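Local coordinates for protein plasma serine protease inhibitor (Homo sapiens, PDB 3DY0) that inactivates serine proteases of body fluids, such as activated protein C, in a heparin-dependent way, through a reactive-centre loop that the target protease cleaves, at residues D15-L20 with N244-K249; L43-G48 with T115-D120; E57-N62 with K69-G74. All blocks are in the same frame, centred on the assembly; numbering follows the deposited sequence.

Interaction 1: residues D15-L20 with N244-K249; sequences DLYRAL and NGLSEK
Arg18 NH1 donates to the carbonyl oxygen of Leu246 (NH1 to O 2.9 Å) in an almost straight bond, 169° at the hydrogen. The oxygen sits at the edge of the guanidinium, close to its plane, and the donor arrives a little tilted out of the carbonyl plane. A water accepts from Arg18 NH2 at 2.9 Å and lies near enough to Leu246 O that it may also donate there. Arg18 NH2 also makes a salt bridge with Asp15 OD2 (2.9 Å), one helical turn back, which lies in the guanidinium plane and would fix the rotation of the group. The bend at chi3 (-76°) turns the arginine's end toward the chain leaving helix 239-245, and NH1 has a further partner there in Glu243 O.

These residues join the N-terminal helix of the serpin fold, 12-23, to the link between helices 239-245 and 248-257. Ser247 is the N-cap of the second of these, its OG accepting from Thr250 N. Beside the arginine, Leu246 CD1 lies over one face of the Tyr17 ring, a CH-pi contact 4.3 Å from the ring centroid. The phenol OH reaches Glu243 OE2. Lys249, in the first turn of the next helix, touches the bound heparin sugars, while the side chain of Leu246 is about 10 Å from the bound sulfated glucosamine.

Interaction 2: residues L43-G48 with T115-D120; sequences LSLGAG and TLYLAD
Leu45 reaches from the last turn of helix 33-45 toward the end of helix 107-117 and makes every contact of this pair of segments. Its CB points at the opposite segment, chi1 (-72°) carries CG onward with it, anti to the carbonyl carbon, and the branch then parts the two methyls between different partners. CB and CG themselves stay short of the other segment; the touching is left to the branches. Leu45 CD1 approaches the Tyr117 ring obliquely, nearest to Tyr117 CE1 (3.8 Å) and Tyr117 CD1 (3.9 Å). Leu45 CD2 turns to the aliphatic neighbour and stands 4.1 Å from Leu116 CD1. The leucine fork thus spans two consecutive residues, Leu116 and Tyr117, with van der Waals packing alone across the contact.

Tyr117 is buried, yet its hydroxyl is satisfied by a hydrogen bond with His72 ND1, which ties down the far end of the ring that Leu45 packs against. Just beyond, Leu118 takes a positive phi (47°) as the chain leaves the helix and turns into strand 120-123.

Leu45 also touches Phe109, Ala112 and Met113 of helix 107-117 and His72 of helix 65-81, while Tyr117 packs on Met38, Ala41 and Met42 of helix 33-45. The contact therefore sits where three helices of the serpin body converge, beside the start of strand 120-123, which runs parallel to strand 90-99 in the large sheet.

Interaction 3: residues E57-N62 with K69-G74; sequences EGLGLN and KELHRG
The chi1 of Leu71 (172°) swings CG away from the backbone N, whereas Leu59 and Leu61 both carry CG anti to the carbonyl carbon (chi1 -73° and -79°), and with these settings three leucines close on one another. From helix 65-81, Leu71 offers CB and CD2 to the chain that leaves helix 49-58. Leu59 comes in by its CD1 alone, which stands 4.0 Å from Leu71 CD2, and this is the firm part of the contact. Leu61 has a second conformer; in the one described here its CD2 lies 3.9 Å from both Leu71 CB and Leu71 CD2, sharing the latter methyl with Leu59. Each of the two side chains, so placed, crosses Leu71 at about a right angle.

What presents Leu59 and Leu61 on the same side is the end of helix 49-58. Gly60 lies between them with a positive phi and closes the helix in a Schellman motif; Gly60 N bonds back to Glu57 O at 3.0 Å. At its backbone angles a beta carbon would crowd the preceding carbonyl O, as suits a glycine. The chain then reverses and enters the next helix within a few residues, so the contact packs the turn that follows helix 49-58 against that helix.

Beside the leucines, on helix 65-81, Arg73 grips Glu70 side-on with two nitrogens: Arg73 NE reaches Glu70 OE1 at 2.9 Å and Arg73 NH1 reaches Glu70 OE2 at 2.8 Å. This salt bridge lies within the helix and leaves the junction itself to hydrocarbon. Leu59 also touches Leu40, and Leu71 touches Ala41, both of helix 33-45, which extends the apolar patch inward. With methyl and methylene groups as the touching atoms, attraction across the two segments comes from dispersion and the partial removal of apolar surface from water, without the directional demands of polar bonds.

In the fold
From the N terminus, helix 12-23 comes first, and interaction 1 joins it to the link between helices 239-245 and 248-257, closing a loop of more than two hundred residues. Both other contacts fall within that span. Interaction 2 brings the end of helix 33-45 to the end of helix 107-117, and interaction 3, the shortest closure, lies inside it, folding helix 65-81 back on the end of helix 49-58; none cross. Interactions 2 and 3 touch through His72, forming one cluster of helices beside the large sheet. Interaction 1 stands apart, about 18 Å from interaction 3 between centres, on the heparin-bearing side of the body.

Interaction 1: residues D15-L20 with N244-K249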
ATOM      1  N   ASP A  15       1.349  12.209  -0.660  1.00  9.46           N
ATOM      2  CA  ASP A  15       0.282  13.101  -0.241  1.00  9.00           C
ATOM      3  C   ASP A  15      -0.697  12.209   0.525  1.00  9.31           C
ATOM      4  O   ASP A  15      -1.297  12.631   1.513  1.00  9.02           O
ATOM      5  CB  ASP A  15      -0.406  13.737  -1.450  1.00 11.65           C
ATOM      6  CG  ASP A  15       0.410  14.865  -2.061  1.00 13.78           C
ATOM      7  OD1 ASP A  15       0.013  15.376  -3.128  1.00 15.42           O
ATOM      8  OD2 ASP A  15       1.443  15.247  -1.473  1.00 14.96           O
ATOM      9  N   LEU A  16      -0.848  10.963   0.078  1.00  9.13           N
ATOM     10  CA  LEU A  16      -1.741  10.035   0.770  1.00  7.58           C
ATOM     11  C   LEU A  16      -1.151   9.706   2.138  1.00  9.04           C
ATOM     12  O   LEU A  16      -1.859   9.705   3.149  1.00  8.81           O
ATOM     13  CB  LEU A  16      -1.935   8.745  -0.038  1.00  8.72           C
ATOM     14  CG  LEU A  16      -2.810   7.676   0.634  1.00  9.56           C
ATOM     15  CD1 LEU A  16      -4.141   8.273   1.074  1.00 10.56           C
ATOM     16  CD2 LEU A  16      -3.037   6.528  -0.339  1.00 12.24           C
ATOM     17  N   TYR A  17       0.147   9.434   2.176  1.00  8.71           N
ATOM     18  CA  TYR A  17       0.795   9.126   3.442  1.00  8.76           C
ATOM     19  C   TYR A  17       0.536  10.246   4.447  1.00  9.43           C
ATOM     20  O   TYR A  17       0.135   9.996   5.583  1.00  9.17           O
ATOM     21  CB  TYR A  17       2.309   8.972   3.271  1.00  8.17           C
ATOM     22  CG  TYR A  17       3.012   8.850   4.603  1.00  8.55           C
ATOM     23  CD1 TYR A  17       3.167   7.611   5.225  1.00  7.99           C
ATOM     24  CD2 TYR A  17       3.410   9.992   5.302  1.00  7.34           C
ATOM     25  CE1 TYR A  17       3.697   7.514   6.519  1.00  9.31           C
ATOM     26  CE2 TYR A  17       3.927   9.908   6.586  1.00  8.17           C
ATOM     27  CZ  TYR A  17       4.068   8.671   7.190  1.00  9.12           C
ATOM     28  OH  TYR A  17       4.546   8.607   8.477  1.00  8.73           O
ATOM     29  N   ARG A  18       0.781  11.484   4.027  1.00 10.00           N
ATOM     30  CA  ARG A  18       0.587  12.623   4.915  1.00 10.11           C
ATOM     31  C   ARG A  18      -0.857  12.789   5.381  1.00 11.36           C
ATOM     32  O   ARG A  18      -1.095  13.160   6.530  1.00 10.99           O
ATOM     33  CB  ARG A  18       1.097  13.906   4.250  1.00 10.64           C
ATOM     34  CG  ARG A  18       2.620  14.041   4.291  1.00  9.60           C
ATOM     35  CD  ARG A  18       3.087  15.364   3.679  1.00  9.51           C
ATOM     36  NE  ARG A  18       3.023  15.346   2.223  1.00 11.41           N
ATOM     37  CZ  ARG A  18       3.998  14.902   1.436  1.00  9.00           C
ATOM     38  NH1 ARG A  18       5.129  14.444   1.966  1.00 10.71           N
ATOM     39  NH2 ARG A  18       3.841  14.908   0.120  1.00 10.46           N
ATOM     40  N   ALA A  19      -1.819  12.511   4.504  1.00 10.91           N
ATOM     41  CA  ALA A  19      -3.227  12.617   4.880  1.00 11.31           C
ATOM     42  C   ALA A  19      -3.535  11.603   5.983  1.00 13.03           C
ATOM     43  O   ALA A  19      -4.217  11.919   6.964  1.00 12.90           O
ATOM     44  CB  ALA A  19      -4.117  12.360   3.667  1.00 11.38           C
ATOM     45  N   LEU A  20      -3.030  10.383   5.819  1.00 10.38           N
ATOM     46  CA  LEU A  20      -3.246   9.335   6.810  1.00 10.68           C
ATOM     47  C   LEU A  20      -2.565   9.683   8.132  1.00 11.54           C
ATOM     48  O   LEU A  20      -3.151   9.526   9.205  1.00 11.06           O
ATOM     49  CB  LEU A  20      -2.710   7.997   6.285  1.00  9.79           C
ATOM     50  CG  LEU A  20      -3.433   7.443   5.056  1.00  9.71           C
ATOM     51  CD1 LEU A  20      -2.791   6.115   4.654  1.00 11.77           C
ATOM     52  CD2 LEU A  20      -4.918   7.260   5.370  1.00 13.20           C
ATOM     53  N   ASN A 244       7.076  15.708   6.095  1.00 11.73           N
ATOM     54  CA  ASN A 244       6.769  16.812   5.188  1.00 14.38           C
ATOM     55  C   ASN A 244       7.645  16.784   3.936  1.00 15.07           C
ATOM     56  O   ASN A 244       7.238  17.259   2.872  1.00 16.11           O
ATOM     57  CB  ASN A 244       6.952  18.164   5.892  1.00 17.43           C
ATOM     58  CG  ASN A 244       5.991  18.360   7.052  1.00 19.99           C
ATOM     59  OD1 ASN A 244       4.882  17.826   7.057  1.00 23.47           O
ATOM     60  ND2 ASN A 244       6.409  19.151   8.035  1.00 23.33           N
ATOM     61  N   GLY A 245       8.841  16.215   4.063  1.00 13.67           N
ATOM     62  CA  GLY A 245       9.760  16.158   2.941  1.00 13.73           C
ATOM     63  C   GLY A 245       9.670  14.930   2.056  1.00 11.99           C
ATOM     64  O   GLY A 245      10.321  14.866   1.010  1.00 13.99           O
ATOM     65  N   LEU A 246       8.868  13.948   2.455  1.00  9.92           N
ATOM     66  CA  LEU A 246       8.742  12.740   1.649  1.00  9.39           C
ATOM     67  C   LEU A 246       8.184  13.060   0.271  1.00 11.38           C
ATOM     68  O   LEU A 246       7.238  13.836   0.136  1.00 11.73           O
ATOM     69  CB  LEU A 246       7.823  11.725   2.330  1.00  9.03           C
ATOM     70  CG  LEU A 246       8.278  11.189   3.685  1.00  8.97           C
ATOM     71  CD1 LEU A 246       7.210  10.267   4.243  1.00 10.92           C
ATOM     72  CD2 LEU A 246       9.608  10.455   3.540  1.00 11.88           C
ATOM     73  N   SER A 247       8.772  12.445  -0.746  1.00 10.45           N
ATOM     74  CA  SER A 247       8.337  12.637  -2.123  1.00 11.06           C
ATOM     75  C   SER A 247       9.004  11.572  -2.975  1.00 10.39           C
ATOM     76  O   SER A 247       9.925  10.890  -2.520  1.00 11.55           O
ATOM     77  CB  SER A 247       8.745  14.018  -2.637  1.00 12.79           C
ATOM     78  OG  SER A 247      10.155  14.113  -2.775  1.00 12.03           O
ATOM     79  N   GLU A 248       8.536  11.426  -4.208  1.00 11.02           N
ATOM     80  CA  GLU A 248       9.124  10.445  -5.109  1.00 12.72           C
ATOM     81  C   GLU A 248      10.588  10.821  -5.337  1.00 12.91           C
ATOM     82  O   GLU A 248      11.461   9.953  -5.381  1.00 12.63           O
ATOM     83  CB  GLU A 248       8.369  10.419  -6.442  1.00 14.65           C
ATOM     84  CG  GLU A 248       6.949   9.853  -6.364  1.00 18.38           C
ATOM     85  CD  GLU A 248       6.902   8.352  -6.096  1.00 20.88           C
ATOM     86  OE1 GLU A 248       7.951   7.682  -6.193  1.00 21.87           O
ATOM     87  OE2 GLU A 248       5.801   7.837  -5.802  1.00 24.11           O
ATOM     88  N   LYS A 249      10.848  12.120  -5.469  1.00 13.42           N
ATOM     89  CA  LYS A 249      12.202  12.626  -5.686  1.00 14.04           C
ATOM     90  C   LYS A 249      13.115  12.270  -4.514  1.00 13.69           C
ATOM     91  O   LYS A 249      14.256  11.836  -4.709  1.00 13.25           O
ATOM     92  CB  LYS A 249      12.173  14.146  -5.872  1.00 16.38           C
ATOM     93  CG  LYS A 249      13.540  14.772  -6.104  1.00 18.97           C
ATOM     94  CD  LYS A 249      13.432  16.285  -6.230  1.00 21.31           C
TER
HETATM   95  O   HOH W   1       5.559  14.959  -2.171  1.00 17.41           O

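Interaction 2: residues L43-G48 with T115-D120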
ATOM      1  N   LEU A  43     -10.494   2.052 -11.487  1.00  9.44           N
ATOM      2  CA  LEU A  43     -11.703   2.842 -11.305  1.00 10.72           C
ATOM      3  C   LEU A  43     -11.835   3.879 -12.422  1.00 11.24           C
ATOM      4  O   LEU A  43     -12.937   4.134 -12.911  1.00 12.33           O
ATOM      5  CB  LEU A  43     -11.679   3.533  -9.936  1.00 11.67           C
ATOM      6  CG  LEU A  43     -12.878   4.404  -9.551  1.00 11.26           C
ATOM      7  CD1 LEU A  43     -14.165   3.582  -9.610  1.00 12.53           C
ATOM      8  CD2 LEU A  43     -12.667   4.958  -8.149  1.00 12.17           C
ATOM      9  N   SER A  44     -10.714   4.463 -12.843  1.00 11.86           N
ATOM     10  CA  SER A  44     -10.748   5.471 -13.901  1.00 11.51           C
ATOM     11  C   SER A  44     -11.216   4.903 -15.240  1.00 13.47           C
ATOM     12  O   SER A  44     -11.706   5.645 -16.091  1.00 12.50           O
ATOM     13  CB  SER A  44      -9.373   6.138 -14.074  1.00 11.90           C
ATOM     14  OG  SER A  44      -8.461   5.326 -14.799  1.00 11.67           O
ATOM     15  N   LEU A  45     -11.084   3.593 -15.426  1.00 12.93           N
ATOM     16  CA  LEU A  45     -11.500   2.971 -16.680  1.00 15.16           C
ATOM     17  C   LEU A  45     -12.971   3.216 -16.979  1.00 17.62           C
ATOM     18  O   LEU A  45     -13.364   3.343 -18.143  1.00 20.26           O
ATOM     19  CB  LEU A  45     -11.243   1.465 -16.648  1.00 14.11           C
ATOM     20  CG  LEU A  45      -9.784   1.008 -16.733  1.00 12.18           C
ATOM     21  CD1 LEU A  45      -9.727  -0.506 -16.544  1.00 12.75           C
ATOM     22  CD2 LEU A  45      -9.186   1.410 -18.084  1.00 13.93           C
ATOM     23  N   GLY A  46     -13.782   3.281 -15.931  1.00 17.89           N
ATOM     24  CA  GLY A  46     -15.203   3.498 -16.126  1.00 18.97           C
ATOM     25  C   GLY A  46     -15.691   4.846 -15.641  1.00 18.59           C
ATOM     26  O   GLY A  46     -16.890   5.038 -15.440  1.00 20.41           O
ATOM     27  N   ALA A  47     -14.766   5.781 -15.448  1.00 16.71           N
ATOM     28  CA  ALA A  47     -15.126   7.116 -14.987  1.00 16.11           C
ATOM     29  C   ALA A  47     -15.156   8.088 -16.157  1.00 16.47           C
ATOM     30  O   ALA A  47     -14.525   7.856 -17.188  1.00 16.96           O
ATOM     31  CB  ALA A  47     -14.128   7.595 -13.941  1.00 14.31           C
ATOM     32  N   GLY A  48     -15.893   9.181 -15.993  1.00 15.58           N
ATOM     33  CA  GLY A  48     -15.972  10.173 -17.046  1.00 17.31           C
ATOM     34  C   GLY A  48     -15.871  11.586 -16.505  1.00 16.90           C
ATOM     35  O   GLY A  48     -15.869  11.791 -15.295  1.00 16.14           O
ATOM     36  N   THR A 115      -8.297  -7.497 -19.891  1.00 15.50           N
ATOM     37  CA  THR A 115      -7.098  -7.335 -20.709  1.00 16.89           C
ATOM     38  C   THR A 115      -5.959  -6.558 -20.057  1.00 16.15           C
ATOM     39  O   THR A 115      -4.807  -6.992 -20.081  1.00 15.97           O
ATOM     40  CB  THR A 115      -7.440  -6.644 -22.043  1.00 19.63           C
ATOM     41  OG1 THR A 115      -8.402  -7.433 -22.753  1.00 22.76           O
ATOM     42  CG2 THR A 115      -6.191  -6.487 -22.904  1.00 22.32           C
ATOM     43  N   LEU A 116      -6.282  -5.404 -19.486  1.00 13.80           N
ATOM     44  CA  LEU A 116      -5.279  -4.559 -18.857  1.00 13.24           C
ATOM     45  C   LEU A 116      -4.929  -4.956 -17.430  1.00 12.77           C
ATOM     46  O   LEU A 116      -3.767  -4.893 -17.034  1.00 13.10           O
ATOM     47  CB  LEU A 116      -5.750  -3.103 -18.860  1.00 14.16           C
ATOM     48  CG  LEU A 116      -5.919  -2.434 -20.226  1.00 13.28           C
ATOM     49  CD1 LEU A 116      -6.598  -1.085 -20.048  1.00 14.86           C
ATOM     50  CD2 LEU A 116      -4.561  -2.271 -20.893  1.00 16.10           C
ATOM     51  N   TYR A 117      -5.925  -5.372 -16.656  1.00 11.38           N
ATOM     52  CA  TYR A 117      -5.666  -5.714 -15.267  1.00  9.76           C
ATOM     53  C   TYR A 117      -5.818  -7.180 -14.877  1.00 10.27           C
ATOM     54  O   TYR A 117      -5.771  -7.519 -13.692  1.00 10.19           O
ATOM     55  CB  TYR A 117      -6.514  -4.806 -14.368  1.00 10.34           C
ATOM     56  CG  TYR A 117      -6.071  -3.359 -14.464  1.00  9.33           C
ATOM     57  CD1 TYR A 117      -6.579  -2.510 -15.450  1.00 10.63           C
ATOM     58  CD2 TYR A 117      -5.072  -2.871 -13.627  1.00  9.67           C
ATOM     59  CE1 TYR A 117      -6.095  -1.210 -15.600  1.00 12.23           C
ATOM     60  CE2 TYR A 117      -4.579  -1.580 -13.767  1.00 10.04           C
ATOM     61  CZ  TYR A 117      -5.090  -0.756 -14.756  1.00 10.81           C
ATOM     62  OH  TYR A 117      -4.563   0.506 -14.917  1.00 10.68           O
ATOM     63  N   LEU A 118      -5.968  -8.043 -15.881  1.00 10.56           N
ATOM     64  CA  LEU A 118      -6.105  -9.484 -15.675  1.00 11.74           C
ATOM     65  C   LEU A 118      -7.117  -9.779 -14.582  1.00 12.44           C
ATOM     66  O   LEU A 118      -6.939 -10.706 -13.789  1.00 14.44           O
ATOM     67  CB  LEU A 118      -4.750 -10.088 -15.288  1.00 13.91           C
ATOM     68  CG  LEU A 118      -3.571  -9.702 -16.183  1.00 14.24           C
ATOM     69  CD1 LEU A 118      -2.300 -10.385 -15.689  1.00 15.99           C
ATOM     70  CD2 LEU A 118      -3.874 -10.092 -17.619  1.00 18.06           C
ATOM     71  N   ALA A 119      -8.187  -8.994 -14.551  1.00 14.05           N
ATOM     72  CA  ALA A 119      -9.203  -9.143 -13.522  1.00 16.59           C
ATOM     73  C   ALA A 119     -10.056 -10.392 -13.627  1.00 20.75           C
ATOM     74  O   ALA A 119     -10.454 -10.805 -14.713  1.00 21.58           O
ATOM     75  CB  ALA A 119     -10.096  -7.912 -13.501  1.00 14.30           C
ATOM     76  N   ASP A 120     -10.314 -10.992 -12.469  1.00 24.05           N
ATOM     77  CA  ASP A 120     -11.154 -12.172 -12.365  1.00 26.51           C
ATOM     78  C   ASP A 120     -12.570 -11.608 -12.240  1.00 26.14           C
ATOM     79  O   ASP A 120     -12.763 -10.539 -11.664  1.00 26.08           O
ATOM     80  CB  ASP A 120     -10.808 -12.964 -11.097  1.00 29.82           C
ATOM     81  CG  ASP A 120      -9.393 -13.529 -11.111  1.00 33.01           C
ATOM     82  OD1 ASP A 120      -8.925 -13.987 -10.042  1.00 34.75           O
ATOM     83  OD2 ASP A 120      -8.750 -13.528 -12.181  1.00 36.24           O
TER

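Interaction 3: residues E57-N62 with K69-G74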
ATOM      1  N   GLU A  57      -5.595  13.142 -11.994  1.00 12.98           N
ATOM      2  CA  GLU A  57      -4.770  14.190 -11.409  1.00 14.81           C
ATOM      3  C   GLU A  57      -4.300  13.768 -10.021  1.00 14.13           C
ATOM      4  O   GLU A  57      -3.176  14.068  -9.623  1.00 14.58           O
ATOM      5  CB  GLU A  57      -5.547  15.507 -11.327  1.00 17.50           C
ATOM      6  CG  GLU A  57      -5.887  16.101 -12.685  1.00 23.21           C
ATOM      7  CD  GLU A  57      -6.436  17.513 -12.590  1.00 27.64           C
ATOM      8  OE1 GLU A  57      -6.845  18.061 -13.635  1.00 30.94           O
ATOM      9  OE2 GLU A  57      -6.451  18.078 -11.474  1.00 29.90           O
ATOM     10  N   GLY A  58      -5.160  13.057  -9.295  1.00 13.79           N
ATOM     11  CA  GLY A  58      -4.803  12.596  -7.964  1.00 13.27           C
ATOM     12  C   GLY A  58      -3.661  11.597  -7.992  1.00 13.23           C
ATOM     13  O   GLY A  58      -2.869  11.506  -7.049  1.00 13.39           O
ATOM     14  N   LEU A  59      -3.578  10.841  -9.082  1.00 13.10           N
ATOM     15  CA  LEU A  59      -2.526   9.847  -9.256  1.00 12.11           C
ATOM     16  C   LEU A  59      -1.223  10.509  -9.695  1.00 15.55           C
ATOM     17  O   LEU A  59      -0.181   9.853  -9.783  1.00 15.83           O
ATOM     18  CB  LEU A  59      -2.959   8.803 -10.291  1.00 12.44           C
ATOM     19  CG  LEU A  59      -4.025   7.811  -9.815  1.00 12.52           C
ATOM     20  CD1 LEU A  59      -4.500   6.950 -10.976  1.00 13.04           C
ATOM     21  CD2 LEU A  59      -3.441   6.942  -8.704  1.00 13.00           C
ATOM     22  N   GLY A  60      -1.291  11.805  -9.982  1.00 15.58           N
ATOM     23  CA  GLY A  60      -0.104  12.535 -10.392  1.00 19.40           C
ATOM     24  C   GLY A  60       0.117  12.678 -11.887  1.00 21.18           C
ATOM     25  O   GLY A  60       1.204  13.073 -12.318  1.00 22.04           O
ATOM     26  N   LEU A  61      -0.895  12.353 -12.685  0.50 21.44           N
ATOM     27  CA  LEU A  61      -0.779  12.470 -14.135  0.50 22.92           C
ATOM     28  C   LEU A  61      -1.167  13.863 -14.607  0.50 24.03           C
ATOM     29  O   LEU A  61      -1.874  14.592 -13.911  0.50 24.98           O
ATOM     30  CB  LEU A  61      -1.677  11.451 -14.840  0.50 22.56           C
ATOM     31  CG  LEU A  61      -1.202  10.001 -14.947  0.50 21.75           C
ATOM     32  CD1 LEU A  61      -1.102   9.377 -13.566  0.50 22.46           C
ATOM     33  CD2 LEU A  61      -2.177   9.228 -15.819  0.50 21.30           C
ATOM     34  N   ASN A  62      -0.693  14.227 -15.793  1.00 25.90           N
ATOM     35  CA  ASN A  62      -1.012  15.521 -16.376  1.00 27.95           C
ATOM     36  C   ASN A  62      -2.246  15.328 -17.257  1.00 29.25           C
ATOM     37  O   ASN A  62      -2.934  14.309 -17.144  1.00 29.49           O
ATOM     38  CB  ASN A  62       0.173  16.064 -17.189  1.00 29.54           C
ATOM     39  CG  ASN A  62       0.595  15.141 -18.318  1.00 30.94           C
ATOM     40  OD1 ASN A  62       1.597  15.393 -18.990  1.00 34.65           O
ATOM     41  ND2 ASN A  62      -0.165  14.078 -18.537  1.00 30.97           N
ATOM     42  N   LYS A  69      -2.715   6.445 -21.242  1.00 19.28           N
ATOM     43  CA  LYS A  69      -2.430   5.182 -21.908  1.00 19.81           C
ATOM     44  C   LYS A  69      -1.247   4.504 -21.224  1.00 19.23           C
ATOM     45  O   LYS A  69      -1.262   3.293 -20.989  1.00 19.43           O
ATOM     46  CB  LYS A  69      -2.101   5.426 -23.385  1.00 21.29           C
ATOM     47  CG  LYS A  69      -1.655   4.185 -24.147  1.00 24.48           C
ATOM     48  CD  LYS A  69      -1.230   4.548 -25.564  1.00 26.95           C
ATOM     49  CE  LYS A  69      -0.668   3.346 -26.307  1.00 27.00           C
ATOM     50  NZ  LYS A  69      -0.232   3.709 -27.689  1.00 29.26           N
ATOM     51  N   GLU A  70      -0.230   5.294 -20.899  1.00 18.45           N
ATOM     52  CA  GLU A  70       0.966   4.779 -20.247  1.00 18.82           C
ATOM     53  C   GLU A  70       0.656   4.274 -18.846  1.00 16.94           C
ATOM     54  O   GLU A  70       1.280   3.327 -18.370  1.00 17.70           O
ATOM     55  CB  GLU A  70       2.042   5.869 -20.184  1.00 21.24           C
ATOM     56  CG  GLU A  70       3.324   5.471 -19.457  1.00 25.21           C
ATOM     57  CD  GLU A  70       3.936   4.184 -19.986  1.00 27.05           C
ATOM     58  OE1 GLU A  70       3.926   3.978 -21.218  1.00 29.00           O
ATOM     59  OE2 GLU A  70       4.440   3.383 -19.168  1.00 28.81           O
ATOM     60  N   LEU A  71      -0.302   4.914 -18.184  1.00 15.44           N
ATOM     61  CA  LEU A  71      -0.681   4.498 -16.838  1.00 14.43           C
ATOM     62  C   LEU A  71      -1.129   3.039 -16.872  1.00 13.07           C
ATOM     63  O   LEU A  71      -0.621   2.202 -16.123  1.00 13.10           O
ATOM     64  CB  LEU A  71      -1.827   5.369 -16.308  1.00 14.19           C
ATOM     65  CG  LEU A  71      -2.471   4.924 -14.986  1.00 14.61           C
ATOM     66  CD1 LEU A  71      -1.472   5.058 -13.852  1.00 15.56           C
ATOM     67  CD2 LEU A  71      -3.710   5.768 -14.702  1.00 15.30           C
ATOM     68  N   HIS A  72      -2.079   2.741 -17.751  1.00 12.82           N
ATOM     69  CA  HIS A  72      -2.599   1.385 -17.862  1.00 11.24           C
ATOM     70  C   HIS A  72      -1.584   0.417 -18.444  1.00 12.86           C
ATOM     71  O   HIS A  72      -1.491  -0.719 -17.991  1.00 12.66           O
ATOM     72  CB  HIS A  72      -3.880   1.375 -18.698  1.00 11.30           C
ATOM     73  CG  HIS A  72      -4.967   2.237 -18.137  1.00 11.88           C
ATOM     74  ND1 HIS A  72      -5.469   2.069 -16.863  1.00 11.56           N
ATOM     75  CD2 HIS A  72      -5.638   3.285 -18.671  1.00 13.63           C
ATOM     76  CE1 HIS A  72      -6.401   2.978 -16.638  1.00 11.31           C
ATOM     77  NE2 HIS A  72      -6.524   3.729 -17.719  1.00 13.10           N
ATOM     78  N   ARG A  73      -0.823   0.862 -19.442  1.00 13.52           N
ATOM     79  CA  ARG A  73       0.186   0.000 -20.054  1.00 15.84           C
ATOM     80  C   ARG A  73       1.215  -0.405 -19.002  1.00 14.10           C
ATOM     81  O   ARG A  73       1.643  -1.559 -18.950  1.00 15.53           O
ATOM     82  CB  ARG A  73       0.892   0.730 -21.201  1.00 17.48           C
ATOM     83  CG  ARG A  73       1.814  -0.163 -22.025  1.00 20.94           C
ATOM     84  CD  ARG A  73       2.981   0.626 -22.595  1.00 24.25           C
ATOM     85  NE  ARG A  73       3.884   1.087 -21.542  1.00 28.18           N
ATOM     86  CZ  ARG A  73       4.616   0.282 -20.777  1.00 28.52           C
ATOM     87  NH1 ARG A  73       5.405   0.790 -19.840  1.00 30.36           N
ATOM     88  NH2 ARG A  73       4.567  -1.032 -20.957  1.00 32.03           N
ATOM     89  N   GLY A  74       1.609   0.552 -18.166  1.00 13.18           N
ATOM     90  CA  GLY A  74       2.580   0.278 -17.120  1.00 12.43           C
ATOM     91  C   GLY A  74       2.081  -0.756 -16.127  1.00 12.84           C
ATOM     92  O   GLY A  74       2.826  -1.653 -15.731  1.00 12.83           O
TER